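Local structure of periplasmic sugar-binding domain protein (Pseudomonas fluorescens Pf-5, 3H75) at residues T17-Y22 with A42-Q47; Q24-A29 with L35-L40; L130-H135 with L255-A260; H135-V140 with K205-W210. The protein probably binds a carbohydrate in the periplasm as a two-domain solute-binding protein. All coordinates share one frame; numbering follows the deposited sequence.

Following the chain from its N terminus, contact 1 closes a loop from helix 17-33 to the turn leading into helix 46-58. Contact 2 lies within that loop, where strand 36-41 turns back along the same helix. Both belong to the domain built on the parallel sheet. Contact 3 spans a much longer stretch, bringing helix 122-137 of the other domain to strand 257-260. Contact 4 closes inside it, joining the end of helix 122-137 to strand 206-211 of the same sheet. Contacts 3 and 4 share His135 and touch, their centres about 10 Å apart, whereas the centres of contacts 2 and 4 are about 41 Å apart. No two of these loops cross.

Contact 1: residues T17-Y22 with A42-Q47; sequences TFWVSY and AERDPQ. With SO4 (sulfate ion), chain B.
Trp19 and Arg44 meet around a sulfate ion that both of them hold. In helix 17-22, Phe18 comes first: its ring edge, at CE2, lies over one face of the Trp19 indole, and the same ring stacks with His262. Trp19 follows, its CG anti to the carbonyl carbon (chi1 -80°), which carries the indole toward the turn 42-47. There NE1 donates to sulfate O2 at 3.0 Å. One turn on, Tyr22 receives Trp19 CZ3 over the face of its ring, so the indole is flanked by two aromatic residues of its own helix. From the 42-47 segment Arg44, in a turn with positive phi, grips the ion with two nitrogens: NH1 reaches O4 at 2.9 Å in a nearly straight bond, and NH2 reaches O2 at 2.9 Å. NH2 also forms a salt bridge with Glu16. The indole and guanidinium planes stand 73° apart. Losing the indole to an alanine would probably cost O2 its bond from NE1 and leave the rings of Phe18 and Tyr22 without the group between them. The ion probably came from the crystallisation liquor, as did a glycerol near Arg44. Trp19 NE1 and Arg44 NH2, both donors and 3.3 Å apart, converge on one oxygen, which would suit an anion or a sugar oxygen and is consistent with, though no proof of, a binding cleft.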
# COMPACT_ATOMS: atom_id res chain seq x y z
N THR A 17 -11.15 -3.81 2.03
CA THR A 17 -10.30 -4.94 1.68
C THR A 17 -8.81 -4.81 1.96
O THR A 17 -8.23 -5.66 2.65
CB THR A 17 -10.50 -5.34 0.22
OG1 THR A 17 -11.91 -5.55 -0.01
CG2 THR A 17 -9.76 -6.62 -0.09
N PHE A 18 -8.17 -3.77 1.44
CA PHE A 18 -6.74 -3.62 1.66
C PHE A 18 -6.36 -3.50 3.12
O PHE A 18 -5.47 -4.20 3.60
CB PHE A 18 -6.18 -2.39 0.94
CG PHE A 18 -4.75 -2.09 1.32
CD1 PHE A 18 -3.71 -2.87 0.81
CD2 PHE A 18 -4.45 -1.10 2.25
CE1 PHE A 18 -2.40 -2.68 1.24
CE2 PHE A 18 -3.14 -0.90 2.69
CZ PHE A 18 -2.11 -1.69 2.19
N TRP A 19 -7.03 -2.60 3.83
CA TRP A 19 -6.71 -2.39 5.23
C TRP A 19 -7.05 -3.56 6.13
O TRP A 19 -6.41 -3.76 7.16
CB TRP A 19 -7.32 -1.07 5.70
CG TRP A 19 -6.45 0.09 5.27
CD1 TRP A 19 -6.76 1.09 4.39
CD2 TRP A 19 -5.09 0.32 5.67
NE1 TRP A 19 -5.68 1.92 4.22
CE2 TRP A 19 -4.64 1.47 4.99
CE3 TRP A 19 -4.21 -0.35 6.53
CZ2 TRP A 19 -3.34 1.97 5.15
CZ3 TRP A 19 -2.92 0.16 6.69
CH2 TRP A 19 -2.50 1.31 6.00
N VAL A 20 -8.04 -4.36 5.74
CA VAL A 20 -8.39 -5.54 6.52
C VAL A 20 -7.28 -6.58 6.28
O VAL A 20 -6.86 -7.27 7.21
CB VAL A 20 -9.75 -6.12 6.09
CG1 VAL A 20 -9.96 -7.49 6.73
CG2 VAL A 20 -10.87 -5.17 6.52
N SER A 21 -6.80 -6.68 5.04
CA SER A 21 -5.73 -7.63 4.74
C SER A 21 -4.45 -7.25 5.48
O SER A 21 -3.70 -8.11 5.94
CB SER A 21 -5.48 -7.67 3.23
OG SER A 21 -6.57 -8.28 2.57
N TYR A 22 -4.22 -5.95 5.61
CA TYR A 22 -3.05 -5.43 6.31
C TYR A 22 -3.17 -5.87 7.77
O TYR A 22 -2.21 -6.36 8.36
CB TYR A 22 -3.05 -3.90 6.20
CG TYR A 22 -1.76 -3.20 6.58
CD1 TYR A 22 -0.86 -2.76 5.60
CD2 TYR A 22 -1.47 -2.90 7.91
CE1 TYR A 22 0.28 -2.03 5.94
CE2 TYR A 22 -0.33 -2.18 8.26
CZ TYR A 22 0.54 -1.74 7.27
OH TYR A 22 1.62 -0.97 7.60
N ALA A 42 -9.97 3.84 11.89
CA ALA A 42 -10.43 5.23 11.85
C ALA A 42 -11.73 5.33 11.07
O ALA A 42 -12.43 6.33 11.15
CB ALA A 42 -9.38 6.11 11.20
N GLU A 43 -12.05 4.28 10.31
CA GLU A 43 -13.23 4.25 9.45
C GLU A 43 -13.17 5.44 8.49
O GLU A 43 -14.14 6.17 8.27
CB GLU A 43 -14.53 4.24 10.28
CG GLU A 43 -14.62 3.10 11.31
CD GLU A 43 -14.65 1.70 10.70
OE1 GLU A 43 -14.63 1.56 9.46
OE2 GLU A 43 -14.70 0.72 11.49
N ARG A 44 -11.97 5.64 7.96
CA ARG A 44 -11.66 6.67 6.98
C ARG A 44 -11.86 8.14 7.35
O ARG A 44 -12.14 8.97 6.49
CB ARG A 44 -12.37 6.35 5.66
CG ARG A 44 -11.69 5.24 4.85
CD ARG A 44 -10.28 5.66 4.48
NE ARG A 44 -9.55 4.67 3.68
CZ ARG A 44 -8.30 4.85 3.25
NH1 ARG A 44 -7.67 5.98 3.54
NH2 ARG A 44 -7.70 3.91 2.53
N ASP A 45 -11.74 8.45 8.64
CA ASP A 45 -11.82 9.83 9.10
C ASP A 45 -10.55 10.01 9.92
O ASP A 45 -10.46 9.52 11.05
CB ASP A 45 -13.05 10.06 9.99
CG ASP A 45 -13.17 11.50 10.44
OD1 ASP A 45 -12.16 12.23 10.37
OD2 ASP A 45 -14.27 11.92 10.87
N PRO A 46 -9.55 10.70 9.36
CA PRO A 46 -8.28 10.92 10.08
C PRO A 46 -8.43 11.53 11.46
O PRO A 46 -7.60 11.31 12.34
CB PRO A 46 -7.51 11.82 9.13
CG PRO A 46 -7.97 11.35 7.79
CD PRO A 46 -9.47 11.24 8.00
N GLN A 47 -9.49 12.31 11.67
CA GLN A 47 -9.69 12.92 12.97
C GLN A 47 -9.91 11.85 14.04
O GLN A 47 -9.62 12.07 15.21
CB GLN A 47 -10.87 13.89 12.92
CG GLN A 47 -10.56 15.16 12.14
CD GLN A 47 -9.34 15.90 12.68
OE1 GLN A 47 -9.27 16.22 13.86
NE2 GLN A 47 -8.38 16.17 11.80
S SO4 B . -4.13 5.41 2.72
O1 SO4 B . -3.01 5.55 1.76
O2 SO4 B . -4.86 4.17 2.44
O3 SO4 B . -3.56 5.37 4.08
O4 SO4 B . -5.04 6.57 2.58

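Contact 2: residues Q24-A29 with L35-L40; sequences QFMQAA and LDLRIL
Leu37 sets its CG anti to the backbone N (chi1 168°), which sends both methyl branches at the helix, while Met26, present as selenomethionine, bends at its last torsion (chi3 74°) and swings CE round to meet one of them, CD1. The two side chains cross at about a right angle. CE of Met26 rests on CD1 of Leu37 at 4.0 Å; the other branch of the leucine, CD2, lies against the root of the methionine, 4.0 Å from Met26 CB. That methyl also abuts the helix backbone, 4.0 Å from Met26 O and 4.1 Å from Gln27 N, so Leu37 embraces Met26 at both ends of its chain. Helix 17-33 is the connection of a beta-alpha-beta unit that starts in strand 5-10 and finishes in strand 36-41, an outermost strand of the parallel sheet. Accordingly, helix 24-29 and strand 36-40 run almost antiparallel, at 165°, with their axes 9.2 Å apart at closest approach. Strand 5-10 adds to the interface through Phe8, which touches Met26, and Leu270 of helix 265-277 packs on both Met26 and Leu37. Farther along the strand Ile39 points at the helix too. Its CD1 meets CG of Gln27 at 4.1 Å, and that methylene lies 4.3 Å from CD2 of Leu37, so the aliphatic part of the glutamine serves as an apolar surface for two strand residues.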
# COMPACT_ATOMS: atom_id res chain seq x y z
N GLN A 24 -5.06 -8.37 9.06
CA GLN A 24 -5.00 -9.82 9.20
C GLN A 24 -3.58 -10.34 9.16
O GLN A 24 -3.23 -11.27 9.90
CB GLN A 24 -5.84 -10.50 8.12
CG GLN A 24 -7.32 -10.16 8.20
CD GLN A 24 -7.93 -10.46 9.55
OE1 GLN A 24 -8.01 -11.62 9.96
NE2 GLN A 24 -8.37 -9.42 10.26
N PHE A 25 -2.74 -9.75 8.31
CA PHE A 25 -1.35 -10.17 8.22
C PHE A 25 -0.65 -9.85 9.54
O PHE A 25 0.14 -10.65 10.05
CB PHE A 25 -0.64 -9.47 7.05
CG PHE A 25 0.67 -10.10 6.66
CD1 PHE A 25 0.69 -11.33 6.02
CD2 PHE A 25 1.88 -9.48 6.96
CE1 PHE A 25 1.91 -11.94 5.67
CE2 PHE A 25 3.10 -10.07 6.62
CZ PHE A 25 3.11 -11.31 5.97
N MSE A 26 -0.93 -8.67 10.09
CA MSE A 26 -0.34 -8.26 11.36
C MSE A 26 -0.77 -9.19 12.49
O MSE A 26 0.04 -9.56 13.33
CB MSE A 26 -0.75 -6.84 11.73
CG MSE A 26 -0.13 -5.74 10.89
SE MSE A 26 -0.72 -3.99 11.50
CE MSE A 26 0.32 -3.88 13.12
N GLN A 27 -2.05 -9.54 12.51
CA GLN A 27 -2.56 -10.41 13.56
C GLN A 27 -1.87 -11.77 13.52
O GLN A 27 -1.59 -12.36 14.56
CB GLN A 27 -4.07 -10.55 13.45
CG GLN A 27 -4.79 -9.22 13.59
CD GLN A 27 -6.29 -9.35 13.67
OE1 GLN A 27 -6.91 -10.05 12.87
NE2 GLN A 27 -6.89 -8.65 14.63
N ALA A 28 -1.59 -12.26 12.31
CA ALA A 28 -0.90 -13.53 12.17
C ALA A 28 0.49 -13.38 12.78
O ALA A 28 0.96 -14.25 13.50
CB ALA A 28 -0.80 -13.92 10.70
N ALA A 29 1.13 -12.25 12.50
CA ALA A 29 2.46 -11.98 13.04
C ALA A 29 2.42 -11.83 14.55
O ALA A 29 3.30 -12.34 15.25
CB ALA A 29 3.03 -10.72 12.41
N LEU A 35 2.95 -11.26 20.67
CA LEU A 35 2.73 -9.85 20.95
C LEU A 35 1.26 -9.58 21.22
O LEU A 35 0.38 -10.25 20.68
CB LEU A 35 3.18 -8.98 19.76
CG LEU A 35 4.64 -9.01 19.32
CD1 LEU A 35 4.83 -8.12 18.09
CD2 LEU A 35 5.53 -8.54 20.46
N ASP A 36 1.00 -8.59 22.07
CA ASP A 36 -0.36 -8.19 22.39
C ASP A 36 -0.67 -7.03 21.46
O ASP A 36 -0.20 -5.91 21.65
CB ASP A 36 -0.44 -7.74 23.86
CG ASP A 36 -1.72 -6.99 24.17
OD1 ASP A 36 -2.75 -7.27 23.53
OD2 ASP A 36 -1.69 -6.14 25.08
N LEU A 37 -1.47 -7.31 20.43
CA LEU A 37 -1.82 -6.30 19.43
C LEU A 37 -3.27 -5.87 19.44
O LEU A 37 -4.19 -6.69 19.53
CB LEU A 37 -1.47 -6.81 18.03
CG LEU A 37 -2.01 -6.03 16.83
CD1 LEU A 37 -1.28 -4.70 16.68
CD2 LEU A 37 -1.83 -6.88 15.58
N ARG A 38 -3.48 -4.56 19.34
CA ARG A 38 -4.81 -3.99 19.28
C ARG A 38 -4.83 -3.07 18.06
O ARG A 38 -3.95 -2.23 17.89
CB ARG A 38 -5.11 -3.21 20.56
CG ARG A 38 -5.20 -4.10 21.79
CD ARG A 38 -5.48 -3.29 23.04
NE ARG A 38 -6.47 -2.24 22.77
CZ ARG A 38 -7.65 -2.45 22.21
NH1 ARG A 38 -8.02 -3.68 21.86
NH2 ARG A 38 -8.47 -1.43 21.99
N ILE A 39 -5.84 -3.24 17.21
CA ILE A 39 -5.97 -2.43 16.02
C ILE A 39 -7.23 -1.58 16.10
O ILE A 39 -8.33 -2.11 16.28
CB ILE A 39 -6.05 -3.32 14.75
CG1 ILE A 39 -4.74 -4.09 14.58
CG2 ILE A 39 -6.31 -2.45 13.52
CD1 ILE A 39 -4.75 -5.09 13.43
N LEU A 40 -7.05 -0.27 15.98
CA LEU A 40 -8.17 0.67 16.03
C LEU A 40 -8.39 1.26 14.64
O LEU A 40 -7.49 1.89 14.09
CB LEU A 40 -7.87 1.80 17.01
CG LEU A 40 -7.50 1.41 18.44
CD1 LEU A 40 -7.24 2.67 19.26
CD2 LEU A 40 -8.62 0.59 19.07

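Contact 3: residues L130-H135 with L255-A260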
# COMPACT_ATOMS: atom_id res chain seq x y z
N LEU A 130 2.98 2.48 -15.21
CA LEU A 130 2.89 3.07 -16.54
C LEU A 130 3.84 2.35 -17.50
O LEU A 130 3.46 2.07 -18.63
CB LEU A 130 3.20 4.57 -16.53
CG LEU A 130 2.89 5.22 -17.89
CD1 LEU A 130 1.42 5.04 -18.22
CD2 LEU A 130 3.25 6.69 -17.86
N LYS A 131 5.06 2.06 -17.05
CA LYS A 131 6.02 1.37 -17.92
C LYS A 131 5.47 0.02 -18.36
O LYS A 131 5.60 -0.36 -19.53
CB LYS A 131 7.36 1.18 -17.21
CG LYS A 131 8.17 2.46 -17.09
CD LYS A 131 9.58 2.20 -16.58
CE LYS A 131 10.42 1.43 -17.58
NZ LYS A 131 10.73 2.21 -18.81
N GLU A 132 4.84 -0.70 -17.44
CA GLU A 132 4.26 -2.01 -17.74
C GLU A 132 3.09 -1.89 -18.71
O GLU A 132 2.96 -2.68 -19.65
CB GLU A 132 3.79 -2.69 -16.46
CG GLU A 132 4.91 -3.32 -15.65
CD GLU A 132 5.48 -4.55 -16.34
OE1 GLU A 132 4.74 -5.55 -16.45
OE2 GLU A 132 6.65 -4.50 -16.77
N LEU A 133 2.23 -0.90 -18.48
CA LEU A 133 1.08 -0.69 -19.36
C LEU A 133 1.57 -0.38 -20.77
O LEU A 133 1.04 -0.92 -21.75
CB LEU A 133 0.22 0.46 -18.85
CG LEU A 133 -0.66 0.20 -17.62
CD1 LEU A 133 -1.30 1.52 -17.19
CD2 LEU A 133 -1.74 -0.84 -17.95
N LEU A 134 2.58 0.48 -20.88
CA LEU A 134 3.13 0.84 -22.18
C LEU A 134 3.72 -0.38 -22.86
O LEU A 134 3.58 -0.56 -24.07
CB LEU A 134 4.20 1.92 -22.01
CG LEU A 134 3.66 3.34 -21.85
CD1 LEU A 134 4.79 4.30 -21.49
CD2 LEU A 134 2.99 3.76 -23.15
N HIS A 135 4.39 -1.23 -22.08
CA HIS A 135 4.99 -2.42 -22.65
C HIS A 135 3.94 -3.36 -23.24
O HIS A 135 4.10 -3.88 -24.35
CB HIS A 135 5.79 -3.18 -21.60
CG HIS A 135 6.53 -4.35 -22.15
ND1 HIS A 135 7.57 -4.22 -23.05
CD2 HIS A 135 6.34 -5.68 -22.00
CE1 HIS A 135 7.99 -5.42 -23.41
NE2 HIS A 135 7.26 -6.32 -22.79
N LEU A 255 -7.39 -7.21 -16.24
CA LEU A 255 -6.59 -6.19 -15.56
C LEU A 255 -5.19 -6.53 -16.05
O LEU A 255 -4.76 -7.67 -15.93
CB LEU A 255 -6.70 -6.37 -14.04
CG LEU A 255 -5.83 -5.45 -13.16
CD1 LEU A 255 -6.11 -3.99 -13.49
CD2 LEU A 255 -6.12 -5.73 -11.69
N SER A 256 -4.49 -5.55 -16.60
CA SER A 256 -3.17 -5.79 -17.17
C SER A 256 -1.97 -5.76 -16.24
O SER A 256 -1.01 -6.51 -16.45
CB SER A 256 -2.92 -4.81 -18.33
OG SER A 256 -3.83 -5.06 -19.39
N VAL A 257 -2.02 -4.91 -15.23
CA VAL A 257 -0.92 -4.79 -14.28
C VAL A 257 -1.47 -4.65 -12.87
O VAL A 257 -2.40 -3.88 -12.64
CB VAL A 257 -0.06 -3.53 -14.57
CG1 VAL A 257 1.12 -3.48 -13.61
CG2 VAL A 257 0.41 -3.54 -16.02
N LEU A 258 -0.91 -5.41 -11.93
CA LEU A 258 -1.36 -5.32 -10.54
C LEU A 258 -0.14 -5.36 -9.64
O LEU A 258 0.52 -6.39 -9.51
CB LEU A 258 -2.31 -6.48 -10.20
CG LEU A 258 -2.91 -6.47 -8.78
CD1 LEU A 258 -3.66 -5.16 -8.53
CD2 LEU A 258 -3.85 -7.66 -8.64
N GLU A 259 0.19 -4.21 -9.06
CA GLU A 259 1.33 -4.09 -8.15
C GLU A 259 0.84 -4.49 -6.76
O GLU A 259 -0.13 -3.93 -6.26
CB GLU A 259 1.84 -2.64 -8.10
CG GLU A 259 2.57 -2.17 -9.35
CD GLU A 259 3.95 -2.78 -9.49
OE1 GLU A 259 4.55 -3.13 -8.45
OE2 GLU A 259 4.43 -2.90 -10.63
N ALA A 260 1.52 -5.45 -6.14
CA ALA A 260 1.09 -5.90 -4.82
C ALA A 260 2.27 -6.23 -3.94
O ALA A 260 3.39 -6.39 -4.42
CB ALA A 260 0.19 -7.12 -4.95
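Glu132 and Leu133 meet Val257 from a helical turn drawn together by the bond from Leu134 N to Leu130 O (2.9 Å), the shortest polar link within the two segments; across the contact the packing is apolar. Val257 is wedged at the helix with both methyls. CG2, anti to its own carbonyl carbon, makes the closest approach, 3.5 Å from CB of Glu132, and CG1 lies 4.0 Å from the same CB. CG2 also touches CD2 of Leu133 at 4.0 Å, the valine and leucine chains crossing obliquely. That leucine methyl reaches back to CB of Ser256 at 4.2 Å. Glu132 offers its CB methylene to the sheet while a bend at chi2 (-70°) turns the carboxylate aside. Helix 122-137 thus lies over one face of the mixed sheet in the second domain, where strand 257-260 runs parallel to 236-240. Leu133 extends over that neighbour, touching Leu236 and Ser238, and Lys136, a turn farther along the helix, packs on Ser256 and Val257. The carboxylate of Glu259 lies nearby; its OE2 is 6.4 Å from Glu132 OE1. Two carboxylates this near would be expected to repel mildly if both are charged, though Arg128, which Glu259 touches, may offset this. The close contacts between the segments all join carbon to carbon, so the attraction here is probably dispersion.

Contact 4: residues H135-V140 with K205-W210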
# COMPACT_ATOMS: atom_id res chain seq x y z
N HIS A 135 4.39 -1.23 -22.08
CA HIS A 135 4.99 -2.42 -22.65
C HIS A 135 3.94 -3.36 -23.24
O HIS A 135 4.10 -3.88 -24.35
CB HIS A 135 5.79 -3.18 -21.60
CG HIS A 135 6.53 -4.35 -22.15
ND1 HIS A 135 7.57 -4.22 -23.05
CD2 HIS A 135 6.34 -5.68 -22.00
CE1 HIS A 135 7.99 -5.42 -23.41
NE2 HIS A 135 7.26 -6.32 -22.79
N LYS A 136 2.86 -3.57 -22.50
CA LYS A 136 1.80 -4.46 -22.95
C LYS A 136 1.00 -3.90 -24.13
O LYS A 136 0.54 -4.65 -24.98
CB LYS A 136 0.87 -4.79 -21.78
CG LYS A 136 1.59 -5.52 -20.65
CD LYS A 136 0.64 -5.90 -19.53
CE LYS A 136 1.39 -6.52 -18.37
NZ LYS A 136 2.15 -7.74 -18.78
N LEU A 137 0.83 -2.58 -24.18
CA LEU A 137 0.10 -1.97 -25.28
C LEU A 137 0.85 -2.21 -26.58
O LEU A 137 0.25 -2.45 -27.64
CB LEU A 137 -0.07 -0.46 -25.06
CG LEU A 137 -0.85 0.26 -26.16
CD1 LEU A 137 -2.28 -0.25 -26.16
CD2 LEU A 137 -0.82 1.77 -25.94
N GLY A 138 2.18 -2.15 -26.50
CA GLY A 138 3.01 -2.36 -27.67
C GLY A 138 2.98 -1.21 -28.66
O GLY A 138 2.41 -0.15 -28.38
N PRO A 139 3.59 -1.40 -29.84
CA PRO A 139 3.67 -0.42 -30.93
C PRO A 139 2.34 0.15 -31.40
O PRO A 139 1.28 -0.44 -31.17
CB PRO A 139 4.38 -1.21 -32.03
CG PRO A 139 5.33 -2.04 -31.24
CD PRO A 139 4.45 -2.56 -30.12
N VAL A 140 2.43 1.28 -32.08
CA VAL A 140 1.31 2.03 -32.62
C VAL A 140 1.77 3.45 -33.00
O VAL A 140 1.11 4.12 -33.80
CB VAL A 140 0.16 2.14 -31.58
CG1 VAL A 140 0.61 2.95 -30.36
CG2 VAL A 140 -1.06 2.79 -32.23
N LYS A 205 -10.28 8.11 -27.27
CA LYS A 205 -9.01 7.63 -27.78
C LYS A 205 -8.16 7.02 -26.67
O LYS A 205 -7.12 6.42 -26.93
CB LYS A 205 -8.23 8.76 -28.46
CG LYS A 205 -9.05 9.49 -29.52
CD LYS A 205 -8.21 10.50 -30.30
CE LYS A 205 -7.24 9.81 -31.23
NZ LYS A 205 -6.58 10.77 -32.15
N THR A 206 -8.62 7.16 -25.43
CA THR A 206 -7.89 6.61 -24.30
C THR A 206 -7.60 5.13 -24.52
O THR A 206 -8.49 4.35 -24.86
CB THR A 206 -8.70 6.76 -22.98
OG1 THR A 206 -8.90 8.15 -22.69
CG2 THR A 206 -7.93 6.11 -21.81
N GLN A 207 -6.34 4.74 -24.33
CA GLN A 207 -5.95 3.35 -24.48
C GLN A 207 -5.37 2.82 -23.18
O GLN A 207 -5.26 1.61 -23.00
CB GLN A 207 -4.89 3.18 -25.57
CG GLN A 207 -5.34 3.59 -26.96
CD GLN A 207 -4.28 3.31 -27.99
OE1 GLN A 207 -4.13 2.17 -28.45
NE2 GLN A 207 -3.53 4.33 -28.36
N LEU A 208 -4.98 3.72 -22.29
CA LEU A 208 -4.40 3.32 -21.01
C LEU A 208 -5.07 3.99 -19.82
O LEU A 208 -5.40 5.17 -19.87
CB LEU A 208 -2.91 3.67 -20.96
CG LEU A 208 -1.98 3.09 -22.03
CD1 LEU A 208 -0.58 3.68 -21.81
CD2 LEU A 208 -1.96 1.57 -21.95
N VAL A 209 -5.29 3.22 -18.75
CA VAL A 209 -5.88 3.76 -17.53
C VAL A 209 -5.01 3.33 -16.35
O VAL A 209 -4.95 2.14 -16.00
CB VAL A 209 -7.32 3.25 -17.31
CG1 VAL A 209 -7.89 3.84 -16.02
CG2 VAL A 209 -8.20 3.66 -18.49
N TRP A 210 -4.32 4.30 -15.77
CA TRP A 210 -3.45 4.09 -14.62
C TRP A 210 -4.29 4.39 -13.38
O TRP A 210 -4.93 5.44 -13.31
CB TRP A 210 -2.29 5.09 -14.70
CG TRP A 210 -1.25 5.08 -13.60
CD1 TRP A 210 -0.02 4.51 -13.65
CD2 TRP A 210 -1.32 5.78 -12.35
NE1 TRP A 210 0.70 4.82 -12.51
CE2 TRP A 210 -0.08 5.60 -11.70
CE3 TRP A 210 -2.31 6.55 -11.71
CZ2 TRP A 210 0.21 6.17 -10.45
CZ3 TRP A 210 -2.02 7.12 -10.46
CH2 TRP A 210 -0.77 6.92 -9.85
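Leu137 ends helix 122-137, and its CA stands 8.1 Å from the CA of Gln207, the closest pair of CA atoms between the two segments. Gly138 then leaves the helix with a positive phi of 73°, a conformation that favours glycine; a CB there would run into CD of Pro139. On the strand side the backbone of Gln207 departs from extended geometry (psi -18°), and the consecutive side chains of Gln207 and Leu208 both reach the helix end. Strand 206-211 lies inside the mixed sheet between 146-152 and 236-240, and the end of helix 122-137 packs on one face of that sheet in the alpha/beta domain. Leu137 does the touching from the helix. Its CG is anti to the backbone N (chi1 -179°), which drops both methyls onto the side chains of Gln207 and Leu208. CD1 comes to 3.8 Å from OE1 of Gln207, whose extended chain crosses the leucine at about a right angle, and CD2 is 4.2 Å from the same oxygen. CD2 also meets CD2 of Leu208 at 4.2 Å, and this Leu208 methyl lies equally near CB of Leu137. Ile146 of the neighbouring strand touches both leucines.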